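Local coordinates for pectate lyase/Amb allergen (Acidovorax citrulli, PDB 4HWV), which probably cleaves pectate by calcium-dependent beta-elimination, as a secreted polysaccharide lyase of family 1 with a bound calcium ion, at residues L126-G132 with V257-V262; N295-D301 with N329-R335; Y349-Y353 with L470-T475. One frame throughout, in Å; residues are numbered along the deposited sequence.

Contact 1: residues L126-G132 with V257-V262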
loop_
_atom_site.group_PDB
_atom_site.type_symbol
_atom_site.label_atom_id
_atom_site.label_comp_id
_atom_site.label_asym_id
_atom_site.label_seq_id
_atom_site.Cartn_x
_atom_site.Cartn_y
_atom_site.Cartn_z
ATOM N N LEU A 126 -3.410 -17.237 -19.364
ATOM C CA LEU A 126 -1.957 -17.327 -19.461
ATOM C C LEU A 126 -1.551 -18.467 -20.407
ATOM O O LEU A 126 -0.635 -18.312 -21.205
ATOM C CB LEU A 126 -1.292 -17.496 -18.084
ATOM C CG LEU A 126 -1.600 -16.401 -17.049
ATOM C CD1 LEU A 126 -0.683 -16.554 -15.834
ATOM C CD2 LEU A 126 -1.465 -15.024 -17.669
ATOM N N ALA A 127 -2.252 -19.599 -20.329
ATOM C CA ALA A 127 -1.917 -20.743 -21.183
ATOM C C ALA A 127 -2.156 -20.423 -22.663
ATOM O O ALA A 127 -1.397 -20.849 -23.552
ATOM C CB ALA A 127 -2.715 -21.980 -20.771
ATOM N N ALA A 128 -3.225 -19.687 -22.946
ATOM C CA ALA A 128 -3.603 -19.374 -24.331
ATOM C C ALA A 128 -2.728 -18.299 -24.950
ATOM O O ALA A 128 -2.390 -18.372 -26.128
ATOM C CB ALA A 128 -5.070 -18.939 -24.395
ATOM N N TYR A 129 -2.372 -17.290 -24.157
ATOM C CA TYR A 129 -1.854 -16.055 -24.731
ATOM C C TYR A 129 -0.389 -15.746 -24.423
ATOM O O TYR A 129 0.143 -14.763 -24.926
ATOM C CB TYR A 129 -2.764 -14.868 -24.367
ATOM C CG TYR A 129 -4.204 -15.099 -24.773
ATOM C CD1 TYR A 129 -4.517 -15.561 -26.057
ATOM C CD2 TYR A 129 -5.239 -14.896 -23.875
ATOM C CE1 TYR A 129 -5.836 -15.796 -26.438
ATOM C CE2 TYR A 129 -6.551 -15.137 -24.230
ATOM C CZ TYR A 129 -6.850 -15.601 -25.510
ATOM O OH TYR A 129 -8.170 -15.829 -25.850
ATOM N N ARG A 130 0.272 -16.592 -23.640
ATOM C CA ARG A 130 1.713 -16.432 -23.429
ATOM C C ARG A 130 2.434 -16.387 -24.785
ATOM O O ARG A 130 2.002 -17.022 -25.762
ATOM C CB ARG A 130 2.281 -17.555 -22.553
ATOM C CG ARG A 130 2.189 -18.932 -23.181
ATOM C CD ARG A 130 2.686 -20.037 -22.241
ATOM N NE ARG A 130 2.564 -21.346 -22.885
ATOM C CZ ARG A 130 3.457 -21.866 -23.724
ATOM N NH1 ARG A 130 4.581 -21.210 -23.997
ATOM N NH2 ARG A 130 3.230 -23.054 -24.281
ATOM N N PRO A 131 3.524 -15.614 -24.867
ATOM C CA PRO A 131 4.192 -15.470 -26.173
ATOM C C PRO A 131 4.600 -16.801 -26.819
ATOM O O PRO A 131 4.511 -16.925 -28.043
ATOM C CB PRO A 131 5.421 -14.620 -25.837
ATOM C CG PRO A 131 4.973 -13.789 -24.682
ATOM C CD PRO A 131 4.128 -14.740 -23.842
ATOM N N GLY A 132 5.016 -17.779 -26.023
ATOM C CA GLY A 132 5.391 -19.083 -26.549
ATOM C C GLY A 132 4.243 -19.858 -27.179
ATOM O O GLY A 132 4.475 -20.767 -27.970
ATOM N N VAL A 257 4.225 -12.475 -15.200
ATOM C CA VAL A 257 3.811 -13.848 -14.956
ATOM C C VAL A 257 4.306 -14.787 -16.069
ATOM O O VAL A 257 4.005 -15.983 -16.073
ATOM C CB VAL A 257 2.288 -13.955 -14.777
ATOM C CG1 VAL A 257 1.866 -13.272 -13.482
ATOM C CG2 VAL A 257 1.540 -13.378 -16.003
ATOM N N TRP A 258 5.079 -14.250 -17.009
ATOM C CA TRP A 258 5.705 -15.087 -18.024
ATOM C C TRP A 258 7.070 -15.546 -17.556
ATOM O O TRP A 258 7.808 -14.799 -16.897
ATOM C CB TRP A 258 5.904 -14.320 -19.325
ATOM C CG TRP A 258 4.716 -13.599 -19.905
ATOM C CD1 TRP A 258 4.746 -12.343 -20.465
ATOM C CD2 TRP A 258 3.364 -14.077 -20.074
ATOM N NE1 TRP A 258 3.511 -12.009 -20.957
ATOM C CE2 TRP A 258 2.640 -13.042 -20.721
ATOM C CE3 TRP A 258 2.683 -15.260 -19.719
ATOM C CZ2 TRP A 258 1.285 -13.157 -21.035
ATOM C CZ3 TRP A 258 1.321 -15.372 -20.052
ATOM C CH2 TRP A 258 0.648 -14.321 -20.698
ATOM N N HIS A 259 7.429 -16.770 -17.925
ATOM C CA HIS A 259 8.729 -17.329 -17.562
ATOM C C HIS A 259 9.207 -18.187 -18.724
ATOM O O HIS A 259 9.200 -19.431 -18.674
ATOM C CB HIS A 259 8.694 -18.101 -16.230
ATOM C CG HIS A 259 7.541 -19.045 -16.095
ATOM N ND1 HIS A 259 7.653 -20.395 -16.341
ATOM C CD2 HIS A 259 6.252 -18.833 -15.739
ATOM C CE1 HIS A 259 6.484 -20.977 -16.132
ATOM N NE2 HIS A 259 5.616 -20.052 -15.770
ATOM N N GLU A 260 9.629 -17.489 -19.773
ATOM C CA GLU A 260 10.079 -18.126 -21.003
ATOM C C GLU A 260 10.826 -17.098 -21.811
ATOM O O GLU A 260 10.695 -15.883 -21.584
ATOM C CB GLU A 260 8.892 -18.681 -21.805
ATOM C CG GLU A 260 7.789 -17.640 -22.128
ATOM C CD GLU A 260 6.595 -18.271 -22.851
ATOM O OE1 GLU A 260 6.437 -19.514 -22.791
ATOM O OE2 GLU A 260 5.827 -17.543 -23.493
ATOM N N THR A 261 11.638 -17.597 -22.738
ATOM C CA THR A 261 12.322 -16.763 -23.720
ATOM C C THR A 261 11.810 -17.108 -25.111
ATOM O O THR A 261 11.787 -18.275 -25.506
ATOM C CB THR A 261 13.843 -16.947 -23.629
ATOM O OG1 THR A 261 14.270 -16.512 -22.327
ATOM C CG2 THR A 261 14.549 -16.135 -24.710
ATOM N N VAL A 262 11.374 -16.088 -25.845
ATOM C CA VAL A 262 10.777 -16.271 -27.155
ATOM C C VAL A 262 11.343 -15.163 -28.031
ATOM O O VAL A 262 11.408 -14.009 -27.598
ATOM C CB VAL A 262 9.208 -16.181 -27.093
ATOM C CG1 VAL A 262 8.600 -16.519 -28.450
ATOM C CG2 VAL A 262 8.623 -17.100 -26.006
#
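Trp258 lies flat beneath the turn between helices 118-129 and 131-134, and this is where the contact is tight. Pro131 CD sits over the centre of the five-membered ring, 3.8 Å from its centroid, while Arg130 CA covers the same face of the six-membered ring; both are CH-pi contacts. Leu126 comes in beside the far end of the indole, its CD2 3.7 Å from Trp258 CZ3, and the same methyl meets Val257 CG2 at 3.8 Å.

The other part of the contact is polar and more open. Glu260 divides its two carboxylate oxygens between a backbone and a side chain. OE2 takes the amide hydrogen of Gly132 N at 2.7 Å, approached from above the carboxylate plane, and OE1 offers its syn lone pair to Arg130 NH1 at 2.8 Å in a salt bridge. That bond is bent, 132° at the hydrogen, with guanidinium and carboxylate planes 71° apart. Arg130 reaches it by standing CG between its own N and carbonyl carbon (chi1 64°) and extending from there to NE. Beyond Glu260, Val262 CG2 makes a lighter apolar touch on Pro131 CB at 4.1 Å.

Trp212 meets the indole edge-to-face and Trp222, from strand 221-223, packs on it as well, whereas Tyr129 turns away toward helix 143-159; Val262 belongs to the first strand of the short antiparallel pair 261-262 and 265-266.

Contact 2: residues N295-D301 with N329-R335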
loop_
_atom_site.group_PDB
_atom_site.type_symbol
_atom_site.label_atom_id
_atom_site.label_comp_id
_atom_site.label_asym_id
_atom_site.label_seq_id
_atom_site.Cartn_x
_atom_site.Cartn_y
_atom_site.Cartn_z
ATOM N N ASN A 295 -1.586 20.112 -6.433
ATOM C CA ASN A 295 -1.876 18.707 -6.104
ATOM C C ASN A 295 -0.607 17.967 -5.708
ATOM O O ASN A 295 0.497 18.395 -6.041
ATOM C CB ASN A 295 -2.489 17.960 -7.301
ATOM C CG ASN A 295 -3.747 18.607 -7.824
ATOM O OD1 ASN A 295 -4.819 18.480 -7.226
ATOM N ND2 ASN A 295 -3.638 19.277 -8.958
ATOM N N HIS A 296 -0.778 16.858 -4.993
ATOM C CA HIS A 296 0.306 15.934 -4.696
ATOM C C HIS A 296 0.036 14.636 -5.455
ATOM O O HIS A 296 -0.908 13.924 -5.139
ATOM C CB HIS A 296 0.346 15.664 -3.192
ATOM C CG HIS A 296 1.460 14.759 -2.766
ATOM N ND1 HIS A 296 1.475 14.160 -1.525
ATOM C CD2 HIS A 296 2.599 14.366 -3.390
ATOM C CE1 HIS A 296 2.583 13.452 -1.395
ATOM N NE2 HIS A 296 3.282 13.559 -2.513
ATOM N N PHE A 297 0.849 14.354 -6.469
ATOM C CA PHE A 297 0.743 13.119 -7.236
ATOM C C PHE A 297 1.910 12.244 -6.842
ATOM O O PHE A 297 3.047 12.691 -6.921
ATOM C CB PHE A 297 0.878 13.387 -8.742
ATOM C CG PHE A 297 -0.140 14.347 -9.307
ATOM C CD1 PHE A 297 -1.390 13.902 -9.724
ATOM C CD2 PHE A 297 0.158 15.697 -9.452
ATOM C CE1 PHE A 297 -2.321 14.782 -10.269
ATOM C CE2 PHE A 297 -0.775 16.587 -10.003
ATOM C CZ PHE A 297 -2.012 16.125 -10.414
ATOM N N HIS A 298 1.658 11.010 -6.425
ATOM C CA HIS A 298 2.780 10.175 -5.996
ATOM C C HIS A 298 2.567 8.708 -6.258
ATOM O O HIS A 298 1.436 8.228 -6.248
ATOM C CB HIS A 298 3.169 10.437 -4.520
ATOM C CG HIS A 298 2.143 10.014 -3.500
ATOM N ND1 HIS A 298 2.148 8.764 -2.910
ATOM C CD2 HIS A 298 1.125 10.699 -2.913
ATOM C CE1 HIS A 298 1.173 8.694 -2.020
ATOM N NE2 HIS A 298 0.531 9.853 -2.009
ATOM N N ASP A 299 3.663 7.998 -6.510
ATOM C CA ASP A 299 3.658 6.533 -6.535
ATOM C C ASP A 299 2.752 5.975 -7.634
ATOM O O ASP A 299 1.684 5.404 -7.393
ATOM C CB ASP A 299 3.315 5.970 -5.156
ATOM C CG ASP A 299 4.399 6.280 -4.146
ATOM O OD1 ASP A 299 5.509 5.735 -4.291
ATOM O OD2 ASP A 299 4.178 7.108 -3.262
ATOM N N HIS A 300 3.236 6.117 -8.861
ATOM C CA HIS A 300 2.474 5.706 -10.022
ATOM C C HIS A 300 3.407 5.691 -11.219
ATOM O O HIS A 300 4.411 6.430 -11.239
ATOM C CB HIS A 300 1.320 6.691 -10.240
ATOM C CG HIS A 300 0.460 6.362 -11.412
ATOM N ND1 HIS A 300 -0.640 5.531 -11.316
ATOM C CD2 HIS A 300 0.527 6.766 -12.702
ATOM C CE1 HIS A 300 -1.201 5.423 -12.507
ATOM N NE2 HIS A 300 -0.523 6.172 -13.360
ATOM N N ASP A 301 3.094 4.856 -12.213
ATOM C CA ASP A 301 3.946 4.726 -13.385
ATOM C C ASP A 301 3.654 5.833 -14.419
ATOM O O ASP A 301 4.392 6.833 -14.491
ATOM C CB ASP A 301 3.801 3.311 -13.978
ATOM C CG ASP A 301 4.770 3.041 -15.086
ATOM O OD1 ASP A 301 5.368 3.985 -15.636
ATOM O OD2 ASP A 301 4.937 1.850 -15.418
ATOM N N ASN A 329 2.381 21.705 -8.397
ATOM C CA ASN A 329 2.195 20.307 -8.029
ATOM C C ASN A 329 3.480 19.672 -7.533
ATOM O O ASN A 329 4.585 20.084 -7.919
ATOM C CB ASN A 329 1.672 19.497 -9.224
ATOM C CG ASN A 329 0.372 20.057 -9.787
ATOM O OD1 ASN A 329 -0.678 19.969 -9.156
ATOM N ND2 ASN A 329 0.442 20.637 -10.983
ATOM N N HIS A 330 3.313 18.663 -6.682
ATOM C CA HIS A 330 4.393 17.781 -6.270
ATOM C C HIS A 330 4.236 16.499 -7.089
ATOM O O HIS A 330 3.236 15.798 -6.958
ATOM C CB HIS A 330 4.267 17.496 -4.777
ATOM C CG HIS A 330 5.470 16.845 -4.163
ATOM N ND1 HIS A 330 5.483 16.463 -2.840
ATOM C CD2 HIS A 330 6.704 16.561 -4.655
ATOM C CE1 HIS A 330 6.663 15.941 -2.547
ATOM N NE2 HIS A 330 7.421 15.983 -3.630
ATOM N N PHE A 331 5.216 16.232 -7.962
ATOM C CA PHE A 331 5.243 15.036 -8.802
ATOM C C PHE A 331 6.282 14.104 -8.175
ATOM O O PHE A 331 7.476 14.210 -8.474
ATOM C CB PHE A 331 5.690 15.394 -10.222
ATOM C CG PHE A 331 4.757 16.326 -10.981
ATOM C CD1 PHE A 331 3.372 16.100 -11.063
ATOM C CD2 PHE A 331 5.288 17.399 -11.670
ATOM C CE1 PHE A 331 2.564 16.954 -11.810
ATOM C CE2 PHE A 331 4.486 18.256 -12.431
ATOM C CZ PHE A 331 3.130 18.021 -12.520
ATOM N N GLN A 332 5.839 13.211 -7.292
ATOM C CA GLN A 332 6.752 12.423 -6.462
ATOM C C GLN A 332 6.664 10.941 -6.788
ATOM O O GLN A 332 5.571 10.385 -6.847
ATOM C CB GLN A 332 6.418 12.654 -4.983
ATOM C CG GLN A 332 7.328 11.902 -4.024
ATOM C CD GLN A 332 7.004 12.164 -2.571
ATOM O OE1 GLN A 332 5.891 12.538 -2.225
ATOM N NE2 GLN A 332 7.977 11.934 -1.706
ATOM N N ASN A 333 7.805 10.296 -6.999
ATOM C CA ASN A 333 7.799 8.860 -7.278
ATOM C C ASN A 333 6.874 8.506 -8.432
ATOM O O ASN A 333 6.111 7.535 -8.356
ATOM C CB ASN A 333 7.414 8.044 -6.039
ATOM C CG ASN A 333 8.328 8.286 -4.882
ATOM O OD1 ASN A 333 9.436 8.812 -5.035
ATOM N ND2 ASN A 333 7.870 7.917 -3.701
ATOM N N LEU A 334 6.955 9.289 -9.509
ATOM C CA LEU A 334 6.256 8.975 -10.752
ATOM C C LEU A 334 7.295 8.525 -11.772
ATOM O O LEU A 334 8.385 9.115 -11.872
ATOM C CB LEU A 334 5.500 10.193 -11.301
ATOM C CG LEU A 334 4.562 10.921 -10.334
ATOM C CD1 LEU A 334 3.932 12.132 -11.033
ATOM C CD2 LEU A 334 3.471 9.967 -9.821
ATOM N N ARG A 335 6.954 7.507 -12.555
ATOM C CA ARG A 335 7.933 6.966 -13.490
ATOM C C ARG A 335 8.042 7.715 -14.817
ATOM O O ARG A 335 9.148 7.932 -15.317
ATOM C CB ARG A 335 7.647 5.483 -13.745
ATOM C CG ARG A 335 8.580 4.815 -14.732
ATOM C CD ARG A 335 8.630 3.319 -14.463
ATOM N NE ARG A 335 9.348 2.553 -15.476
ATOM C CZ ARG A 335 10.667 2.379 -15.497
ATOM N NH1 ARG A 335 11.417 2.973 -14.582
ATOM N NH2 ARG A 335 11.229 1.634 -16.449
HETATM O O HOH W 1 7.109 1.323 -16.846
#
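Strands 296-298 and 330-332 run parallel, their axes 4.8 Å apart and 10° from alignment, in a register that pairs Asn295 with Asn329. Backbone bonds alternate: His330 N to Asn295 O, Phe297 N to His330 O, Gln332 N to Phe297 O, Asp299 N to Gln332 O, then, past the corner at Asp299 and Asn333, His300 N to Asn333 O and Arg335 N to His300 O.

Like side chains line up in step with this register. The amides of Asn295 and Asn329 lie side by side with planes 6° apart, and Asn329 OD1 accepts two bonds from opposite faces of its plane, from Asn295 N at 2.9 Å and Asn295 ND2 at 3.0 Å; Asn295 OD1 itself bonds to Asn242 N. On the face of His298, the His296 and His330 rings are nearly parallel but slid apart. His296 NE2 reaches Gln332 OE1 at 2.8 Å, the glutamine having CG anti to the backbone N (chi1 -179°) and its chain extended beyond. Phe297 and Phe331 occupy the other face, where Phe297 CD2 lies 3.6 Å from Phe331 CE1 and Leu334 CD1 packs against Phe297 CB.

Asp299 receives His298 ND1 on OD2 at 2.6 Å, through the anti lone pair. A water joins Asp301 OD2 to Arg335 NE, while Asp301 OD1 takes Gln336 NE2 and Arg335 NH1 bonds to Pro364 O.

These are neighbouring coils of the right-handed parallel beta-helix, Asn295 and Asn329 being rungs of an asparagine ladder; strand 243-245 flanks one side, strand 345-356 the other, and helix 470-477 touches His330.

Contact 3: residues Y349-Y353 with L470-T475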
loop_
_atom_site.group_PDB
_atom_site.type_symbol
_atom_site.label_atom_id
_atom_site.label_comp_id
_atom_site.label_asym_id
_atom_site.label_seq_id
_atom_site.Cartn_x
_atom_site.Cartn_y
_atom_site.Cartn_z
ATOM N N TYR A 349 4.448 25.021 -14.856
ATOM C CA TYR A 349 5.271 25.962 -14.117
ATOM C C TYR A 349 5.257 25.726 -12.618
ATOM O O TYR A 349 4.248 25.322 -12.058
ATOM C CB TYR A 349 4.923 27.427 -14.451
ATOM C CG TYR A 349 3.587 27.984 -13.986
ATOM C CD1 TYR A 349 2.428 27.824 -14.746
ATOM C CD2 TYR A 349 3.493 28.743 -12.815
ATOM C CE1 TYR A 349 1.226 28.394 -14.341
ATOM C CE2 TYR A 349 2.288 29.295 -12.404
ATOM C CZ TYR A 349 1.169 29.119 -13.168
ATOM O OH TYR A 349 -0.036 29.673 -12.755
ATOM N N ASN A 350 6.403 25.945 -11.980
ATOM C CA ASN A 350 6.477 25.868 -10.521
ATOM C C ASN A 350 5.959 24.533 -9.986
ATOM O O ASN A 350 5.188 24.496 -9.022
ATOM C CB ASN A 350 5.712 27.018 -9.844
ATOM C CG ASN A 350 6.365 28.386 -10.025
ATOM O OD1 ASN A 350 5.667 29.384 -9.974
ATOM N ND2 ASN A 350 7.704 28.442 -10.163
ATOM N N ASN A 351 6.377 23.444 -10.620
ATOM C CA ASN A 351 6.144 22.118 -10.057
ATOM C C ASN A 351 7.441 21.585 -9.454
ATOM O O ASN A 351 8.531 22.017 -9.838
ATOM C CB ASN A 351 5.644 21.158 -11.136
ATOM C CG ASN A 351 4.393 21.657 -11.799
ATOM O OD1 ASN A 351 3.306 21.631 -11.208
ATOM N ND2 ASN A 351 4.536 22.168 -13.019
ATOM N N TYR A 352 7.305 20.684 -8.485
ATOM C CA TYR A 352 8.447 20.025 -7.862
ATOM C C TYR A 352 8.385 18.544 -8.200
ATOM O O TYR A 352 7.469 17.836 -7.767
ATOM C CB TYR A 352 8.397 20.207 -6.346
ATOM C CG TYR A 352 9.466 19.464 -5.577
ATOM C CD1 TYR A 352 10.741 19.274 -6.103
ATOM C CD2 TYR A 352 9.213 18.987 -4.303
ATOM C CE1 TYR A 352 11.718 18.605 -5.386
ATOM C CE2 TYR A 352 10.186 18.312 -3.578
ATOM C CZ TYR A 352 11.436 18.132 -4.129
ATOM O OH TYR A 352 12.420 17.489 -3.409
ATOM N N TYR A 353 9.359 18.091 -8.987
ATOM C CA TYR A 353 9.528 16.685 -9.318
ATOM C C TYR A 353 10.533 16.087 -8.353
ATOM O O TYR A 353 11.616 16.644 -8.157
ATOM C CB TYR A 353 10.105 16.550 -10.717
ATOM C CG TYR A 353 9.236 17.030 -11.856
ATOM C CD1 TYR A 353 9.152 18.389 -12.198
ATOM C CD2 TYR A 353 8.538 16.114 -12.637
ATOM C CE1 TYR A 353 8.380 18.801 -13.285
ATOM C CE2 TYR A 353 7.766 16.516 -13.710
ATOM C CZ TYR A 353 7.697 17.854 -14.043
ATOM O OH TYR A 353 6.937 18.256 -15.116
ATOM N N LEU A 470 11.266 26.468 -3.547
ATOM C CA LEU A 470 10.030 25.924 -4.087
ATOM C C LEU A 470 9.784 24.479 -3.639
ATOM O O LEU A 470 8.653 24.110 -3.337
ATOM C CB LEU A 470 10.023 26.038 -5.609
ATOM C CG LEU A 470 8.704 25.635 -6.269
ATOM C CD1 LEU A 470 7.590 26.641 -5.926
ATOM C CD2 LEU A 470 8.912 25.531 -7.767
ATOM N N ALA A 471 10.825 23.654 -3.600
ATOM C CA ALA A 471 10.646 22.266 -3.168
ATOM C C ALA A 471 10.057 22.205 -1.759
ATOM O O ALA A 471 9.106 21.467 -1.502
ATOM C CB ALA A 471 11.964 21.513 -3.233
ATOM N N ALA A 472 10.620 22.986 -0.843
ATOM C CA ALA A 472 10.133 23.008 0.534
ATOM C C ALA A 472 8.715 23.569 0.608
ATOM O O ALA A 472 7.880 23.027 1.340
ATOM C CB ALA A 472 11.066 23.811 1.432
ATOM N N ARG A 473 8.441 24.644 -0.144
ATOM C CA ARG A 473 7.113 25.260 -0.144
ATOM C C ARG A 473 6.067 24.242 -0.592
ATOM O O ARG A 473 5.061 24.025 0.076
ATOM C CB ARG A 473 7.059 26.471 -1.089
ATOM C CG ARG A 473 7.773 27.743 -0.631
ATOM C CD ARG A 473 7.688 28.825 -1.732
ATOM N NE ARG A 473 8.343 30.083 -1.372
ATOM C CZ ARG A 473 8.417 31.144 -2.174
ATOM N NH1 ARG A 473 7.883 31.115 -3.389
ATOM N N ILE A 474 6.314 23.621 -1.744
ATOM C CA ILE A 474 5.368 22.670 -2.320
ATOM C C ILE A 474 5.181 21.442 -1.426
ATOM O O ILE A 474 4.049 21.012 -1.199
ATOM C CB ILE A 474 5.768 22.288 -3.751
ATOM C CG1 ILE A 474 5.472 23.477 -4.688
ATOM C CG2 ILE A 474 5.041 21.022 -4.210
ATOM C CD1 ILE A 474 5.846 23.257 -6.142
ATOM N N THR A 475 6.274 20.901 -0.889
ATOM C CA THR A 475 6.154 19.771 0.027
ATOM C C THR A 475 5.232 20.098 1.213
ATOM O O THR A 475 4.420 19.263 1.629
ATOM C CB THR A 475 7.542 19.322 0.517
ATOM O OG1 THR A 475 8.319 18.903 -0.622
ATOM C CG2 THR A 475 7.422 18.188 1.529
#
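This is a buried, apolar helix-on-sheet contact: helix 470-477, close to the C-terminal end of the chain, lies against strand 345-356 where that strand leaves its turn at Asn350 and Asn351. Ala471 CB sits squarely over the centre of the Tyr352 ring, 3.5 Å from the centroid and 10° off the normal, a close CH-pi contact. The phenol is sent out across the helix by a chi1 of 175°, which sets CG opposite the backbone N.

At the ring's edge, near its plane, Thr475 OG1 comes to 3.5 Å from Tyr352 CE2. That hydroxyl is already committed within the helix, giving its hydrogen to Ala471 O at 2.8 Å; the same carbonyl takes Thr475 N from the opposite face of its plane.

The turn is covered by two branched side chains one helical turn apart. Ile474 CD1 reaches Asn350 O at 3.2 Å and also lies 4.0 Å from Tyr352 CB, while Leu470 CD2 rests 3.7 Å from Asn350 CA. No hydrogen bond crosses between the two segments, and the polar end of Asn350 is spent on Glu465 N and Asn381 O.

Asn351 continues the ladder of Asn295 and Asn329: its OD1 takes Asn329 N, and Asn382 OD1 takes Asn351 N in turn. Such an asparagine ladder is well known in the right-handed parallel beta-helix of pectate lyases, here with a helix packed on its outside.

How the contacts relate
Contacts 2 and 3 share the beta-helix: their centres are about 12 Å apart, and strands 330-332 and 345-356 are neighbours, bonded backbone to backbone at Phe331 N and Tyr352 O. Contact 2, partly buried, joins successive coils with a regular ladder and matched side chains, and its His300 side chain lies about 8 Å from the calcium ion. Contact 3 is the buried one; it adds a helix to the outside of those coils mainly through apolar and CH-pi contacts, with no hydrogen bond across. Contact 1 stands apart, its centre about 32 Å from that of contact 2; it is more peripheral, joining helix ends to a loop by combining an aromatic platform with a salt bridge.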